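Local structure of probable transcriptional regulator, TetR family protein (Rhodococcus sp., 3BJB) at residues B[109-114]-B[172-177]; B[29-34]-B[71-76]. The protein probably binds cis-regulatory DNA through a helix-turn-helix domain and regulates transcription, as in other TetR-family proteins. All blocks are in the same frame, centred on the assembly; numbering follows the deposited sequence.

Interaction 2 (29-34 with 71-76) comes first along the chain and closes before interaction 1 (109-114 with 172-177) opens. The centres of the two contacts lie about 16 Å apart. Interaction 2 belongs to the N-terminal, predicted DNA-binding part and joins helix 22-37 to helix 66-86. Interaction 1 belongs to the C-terminal domain and joins the end of helix 95-111 to helix 157-179. Helices 66-86 and 95-111 follow each other in the chain. The two contacts also meet directly: Arg113 NH2 packs against Ile32 CG2 at 3.6 Å. The bend after helix 95-111 thus touches the first helix of the predicted DNA-binding domain, a place where movement could pass between domains in a TetR-type regulator.

Interaction 1: B[109-114]-B[172-177]; sequences GLLRRP and GVIQSC
Leu110 O is gripped by two groups. Arg113 N donates to it at 3.2 Å, and the hydroxyl of Ser117 also bonds to it. Ser117 OG also bonds to Arg113 O, so one hydroxyl serves two carbonyl oxygens. These bonds hold the bend where helix 95-111 gives way to helix 114-126, with Arg113 as the N-cap residue of the second helix. Leu110 points from this bend toward helix 157-179, and Leu111 brings its terminal methyls against the same helix.

No hydrogen bond crosses between 109-114 and 172-177; the contact is apolar. Leu110 crosses Ile174 at about a right angle, and its CD2 meets Ile174 CG2 at 4.0 Å. That same CG2 also faces Leu111 CD1, at 4.2 Å. This branch stands anti to the backbone N, while CG1 stays beside it (chi1 -48°), which leaves CG2 facing both leucines. One turn on, Cys177 meets the forked end of Leu111. Its SG is 3.8 Å from Leu111 CD1 and 4.1 Å from Leu111 CD2, and so faces both methyls. Leu111 CD1 is also 4.0 Å from Cys177 CB.

The setting is the all-helical C-terminal domain of the TetR fold, which in this family commonly holds the ligand pocket and the dimer interface. Helix 157-179 is packed from other directions too. Val173 and Ser176 touch Gln168 of the second subunit, and Cys177 rests on Ala187 of helix 184-198. An alanine in place of Leu111 would probably take both leucine methyls from the sulfur of Cys177 and open a gap beside Ile174. Leu111 further touches Ile184 and Leu178. Leu110 reaches Trp170, and it also packs on Met120 and Ile121 of helix 114-126.

Interaction 2: B[29-34]-B[71-76]; sequences EAAIEL and VAVMVD
Val73 meets helix 22-37 with both of its methyl groups, each on a different residue. Val73 CG2 lies 3.9 Å from Ala31 CB, and Val73 CG1 lies 3.8 Å from Ile32 CG1. The first torsion decides which methyl goes where: CG1 stands anti to the backbone N (chi1 160°) and meets Ile32, and CG2, anti to the carbonyl carbon, meets Ala31.

Ile32 and Val73 cross obliquely. In Ile32 the CG1 methylene comes nearest; the CD1 methyl lies a little farther off. CG1 sits beside the backbone N (chi1 -70°). The other branch, CG2, is anti to that N. Leu116 of helix 114-126 also touches Ile32, while Met120 of the same helix touches Val73. Ala31 offers only its CB, which points toward helix 66-86. The backbones come nearest at Ile32 and Val73, whose CA atoms are 7.3 Å apart.

Near the edge, Glu29 OE2 and Asp76 OD2 carry like charges and stay 6.1 Å apart. A long, weak ion pair with Arg80 may ease the charge on Asp76.

Packing of the helix before the predicted helix-turn-helix (44-63) on the long helix after it is characteristic of the three-helix DNA-binding domain of TetR regulators and its link to the C-terminal domain.

Interaction 1: B[109-114]-B[172-177]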
loop_
_atom_site.group_PDB
_atom_site.type_symbol
_atom_site.label_atom_id
_atom_site.label_comp_id
_atom_site.label_asym_id
_atom_site.label_seq_id
_atom_site.Cartn_x
_atom_site.Cartn_y
_atom_site.Cartn_z
ATOM N N GLY B 109 -5.114 16.665 -2.071
ATOM C CA GLY B 109 -3.810 17.193 -2.479
ATOM C C GLY B 109 -2.808 16.198 -3.037
ATOM O O GLY B 109 -1.990 16.563 -3.852
ATOM N N LEU B 110 -2.869 14.947 -2.598
ATOM C CA LEU B 110 -2.130 13.849 -3.228
ATOM C C LEU B 110 -2.634 13.517 -4.621
ATOM O O LEU B 110 -1.840 13.397 -5.568
ATOM C CB LEU B 110 -2.220 12.578 -2.382
ATOM C CG LEU B 110 -1.009 11.989 -1.642
ATOM C CD1 LEU B 110 -0.163 13.035 -0.957
ATOM C CD2 LEU B 110 -1.543 11.046 -0.596
ATOM N N LEU B 111 -3.949 13.327 -4.742
ATOM C CA LEU B 111 -4.583 13.000 -6.015
ATOM C C LEU B 111 -4.422 14.103 -7.048
ATOM O O LEU B 111 -4.579 13.834 -8.220
ATOM C CB LEU B 111 -6.038 12.701 -5.803
ATOM C CG LEU B 111 -6.618 11.287 -5.673
ATOM C CD1 LEU B 111 -5.647 10.110 -5.470
ATOM C CD2 LEU B 111 -7.571 11.346 -4.535
ATOM N N ARG B 112 -4.080 15.325 -6.625
ATOM C CA ARG B 112 -3.860 16.444 -7.555
ATOM C C ARG B 112 -2.517 16.386 -8.302
ATOM O O ARG B 112 -2.347 17.045 -9.317
ATOM C CB ARG B 112 -3.916 17.792 -6.826
ATOM C CG ARG B 112 -5.293 18.273 -6.328
ATOM C CD ARG B 112 -5.332 19.836 -6.223
ATOM N NE ARG B 112 -4.859 20.438 -4.960
ATOM C CZ ARG B 112 -3.588 20.793 -4.683
ATOM N NH1 ARG B 112 -2.591 20.608 -5.582
ATOM N NH2 ARG B 112 -3.305 21.340 -3.482
ATOM N N ARG B 113 -1.543 15.662 -7.755
ATOM C CA ARG B 113 -0.285 15.376 -8.443
ATOM C C ARG B 113 -0.043 13.893 -8.295
ATOM O O ARG B 113 0.626 13.463 -7.335
ATOM C CB ARG B 113 0.890 16.171 -7.875
ATOM C CG ARG B 113 0.644 17.676 -7.830
ATOM C CD ARG B 113 0.981 18.203 -6.447
ATOM N NE ARG B 113 2.285 18.854 -6.430
ATOM C CZ ARG B 113 2.948 19.161 -5.323
ATOM N NH1 ARG B 113 2.440 18.845 -4.129
ATOM N NH2 ARG B 113 4.131 19.766 -5.413
ATOM N N PRO B 114 -0.602 13.100 -9.242
ATOM C CA PRO B 114 -0.609 11.662 -9.098
ATOM C C PRO B 114 0.799 11.189 -9.203
ATOM O O PRO B 114 1.246 10.344 -8.403
ATOM C CB PRO B 114 -1.431 11.179 -10.311
ATOM C CG PRO B 114 -2.187 12.403 -10.781
ATOM C CD PRO B 114 -1.247 13.522 -10.502
ATOM N N GLY B 172 -3.819 2.382 1.610
ATOM C CA GLY B 172 -4.320 1.409 0.649
ATOM C C GLY B 172 -5.302 2.035 -0.327
ATOM O O GLY B 172 -5.208 1.809 -1.534
ATOM N N VAL B 173 -6.218 2.857 0.203
ATOM C CA VAL B 173 -7.262 3.449 -0.601
ATOM C C VAL B 173 -6.654 4.373 -1.641
ATOM O O VAL B 173 -7.096 4.371 -2.824
ATOM C CB VAL B 173 -8.265 4.228 0.266
ATOM C CG1 VAL B 173 -9.361 4.801 -0.596
ATOM C CG2 VAL B 173 -8.826 3.321 1.430
ATOM N N ILE B 174 -5.656 5.165 -1.224
ATOM C CA ILE B 174 -4.998 6.080 -2.157
ATOM C C ILE B 174 -4.291 5.298 -3.258
ATOM O O ILE B 174 -4.464 5.590 -4.436
ATOM C CB ILE B 174 -3.960 6.997 -1.482
ATOM C CG1 ILE B 174 -4.544 7.628 -0.246
ATOM C CG2 ILE B 174 -3.620 8.148 -2.417
ATOM C CD1 ILE B 174 -5.590 8.640 -0.582
ATOM N N GLN B 175 -3.514 4.301 -2.862
ATOM C CA GLN B 175 -2.722 3.524 -3.778
ATOM C C GLN B 175 -3.678 2.997 -4.844
ATOM O O GLN B 175 -3.433 3.083 -6.055
ATOM C CB GLN B 175 -2.091 2.359 -3.008
ATOM C CG GLN B 175 -0.623 2.032 -3.345
ATOM C CD GLN B 175 0.079 1.213 -2.212
ATOM O OE1 GLN B 175 -0.551 0.853 -1.216
ATOM N NE2 GLN B 175 1.385 0.918 -2.391
ATOM N N SER B 176 -4.793 2.488 -4.340
ATOM C CA SER B 176 -5.864 1.949 -5.132
ATOM C C SER B 176 -6.480 2.947 -6.124
ATOM O O SER B 176 -6.718 2.627 -7.297
ATOM C CB SER B 176 -6.896 1.384 -4.188
ATOM O OG SER B 176 -8.056 1.103 -4.891
ATOM N N CYS B 177 -6.718 4.147 -5.614
ATOM C CA CYS B 177 -7.129 5.308 -6.375
ATOM C C CYS B 177 -6.151 5.735 -7.473
ATOM O O CYS B 177 -6.541 5.961 -8.606
ATOM C CB CYS B 177 -7.332 6.466 -5.404
ATOM S SG CYS B 177 -8.563 7.651 -5.964
#

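Interaction 2: B[29-34]-B[71-76]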
loop_
_atom_site.group_PDB
_atom_site.type_symbol
_atom_site.label_atom_id
_atom_site.label_comp_id
_atom_site.label_asym_id
_atom_site.label_seq_id
_atom_site.Cartn_x
_atom_site.Cartn_y
_atom_site.Cartn_z
ATOM N N GLU B 29 13.078 20.265 -3.260
ATOM C CA GLU B 29 12.447 21.016 -4.336
ATOM C C GLU B 29 12.564 20.239 -5.634
ATOM O O GLU B 29 11.544 19.823 -6.225
ATOM C CB GLU B 29 13.145 22.361 -4.503
ATOM C CG GLU B 29 12.222 23.553 -4.730
ATOM C CD GLU B 29 11.438 23.911 -3.482
ATOM O OE1 GLU B 29 11.541 25.071 -3.036
ATOM O OE2 GLU B 29 10.733 23.023 -2.942
ATOM N N ALA B 30 13.815 20.016 -6.032
ATOM C CA ALA B 30 14.161 19.387 -7.299
ATOM C C ALA B 30 13.614 17.981 -7.415
ATOM O O ALA B 30 13.190 17.565 -8.497
ATOM C CB ALA B 30 15.652 19.364 -7.473
ATOM N N ALA B 31 13.631 17.250 -6.301
ATOM C CA ALA B 31 13.123 15.902 -6.257
ATOM C C ALA B 31 11.652 15.960 -6.660
ATOM O O ALA B 31 11.230 15.224 -7.591
ATOM C CB ALA B 31 13.326 15.303 -4.905
ATOM N N ILE B 32 10.919 16.896 -6.034
ATOM C CA ILE B 32 9.493 17.130 -6.315
ATOM C C ILE B 32 9.165 17.395 -7.805
ATOM O O ILE B 32 8.254 16.750 -8.353
ATOM C CB ILE B 32 8.887 18.225 -5.391
ATOM C CG1 ILE B 32 8.792 17.710 -3.956
ATOM C CG2 ILE B 32 7.494 18.682 -5.887
ATOM C CD1 ILE B 32 8.840 18.806 -2.930
ATOM N N GLU B 33 9.900 18.303 -8.449
ATOM C CA GLU B 33 9.761 18.565 -9.892
ATOM C C GLU B 33 10.037 17.357 -10.776
ATOM O O GLU B 33 9.360 17.145 -11.788
ATOM C CB GLU B 33 10.735 19.641 -10.382
ATOM C CG GLU B 33 11.213 20.629 -9.364
ATOM C CD GLU B 33 11.610 21.919 -10.026
ATOM O OE1 GLU B 33 12.792 22.042 -10.446
ATOM O OE2 GLU B 33 10.728 22.795 -10.165
ATOM N N LEU B 34 11.051 16.577 -10.432
ATOM C CA LEU B 34 11.344 15.420 -11.268
ATOM C C LEU B 34 10.289 14.336 -11.134
ATOM O O LEU B 34 9.852 13.758 -12.131
ATOM C CB LEU B 34 12.764 14.920 -11.056
ATOM C CG LEU B 34 13.661 15.837 -11.900
ATOM C CD1 LEU B 34 14.792 16.561 -11.107
ATOM C CD2 LEU B 34 14.176 15.070 -13.104
ATOM N N VAL B 71 11.151 9.488 0.821
ATOM C CA VAL B 71 10.605 9.397 2.160
ATOM C C VAL B 71 10.728 10.749 2.847
ATOM O O VAL B 71 9.779 11.222 3.462
ATOM C CB VAL B 71 11.312 8.311 2.968
ATOM C CG1 VAL B 71 11.064 8.509 4.473
ATOM C CG2 VAL B 71 10.841 6.934 2.505
ATOM N N ALA B 72 11.888 11.383 2.719
ATOM C CA ALA B 72 12.080 12.746 3.217
ATOM C C ALA B 72 11.160 13.735 2.495
ATOM O O ALA B 72 10.731 14.706 3.102
ATOM C CB ALA B 72 13.541 13.181 3.079
ATOM N N VAL B 73 10.877 13.515 1.203
ATOM C CA VAL B 73 9.955 14.404 0.471
ATOM C C VAL B 73 8.572 14.269 1.078
ATOM O O VAL B 73 7.945 15.267 1.376
ATOM C CB VAL B 73 9.910 14.157 -1.067
ATOM C CG1 VAL B 73 8.640 14.716 -1.670
ATOM C CG2 VAL B 73 11.101 14.785 -1.762
HETATM N N MSE B 74 8.117 13.032 1.274
HETATM C CA MSE B 74 6.861 12.728 1.960
HETATM C C MSE B 74 6.717 13.403 3.359
HETATM O O MSE B 74 5.705 14.026 3.656
HETATM C CB MSE B 74 6.729 11.218 2.066
HETATM C CG MSE B 74 5.589 10.746 2.926
HETATM SE SE MSE B 74 3.969 10.363 1.916
HETATM C CE MSE B 74 3.445 12.181 1.426
ATOM N N VAL B 75 7.741 13.277 4.200
ATOM C CA VAL B 75 7.773 13.888 5.533
ATOM C C VAL B 75 7.616 15.408 5.461
ATOM O O VAL B 75 6.821 16.001 6.229
ATOM C CB VAL B 75 9.072 13.486 6.291
ATOM C CG1 VAL B 75 9.384 14.422 7.447
ATOM C CG2 VAL B 75 8.978 12.048 6.760
ATOM N N ASP B 76 8.359 16.036 4.543
ATOM C CA ASP B 76 8.199 17.470 4.255
ATOM C C ASP B 76 6.771 17.814 3.801
ATOM O O ASP B 76 6.233 18.864 4.159
ATOM C CB ASP B 76 9.211 17.922 3.193
ATOM C CG ASP B 76 9.003 19.379 2.744
ATOM O OD1 ASP B 76 9.249 20.323 3.547
ATOM O OD2 ASP B 76 8.606 19.562 1.568
#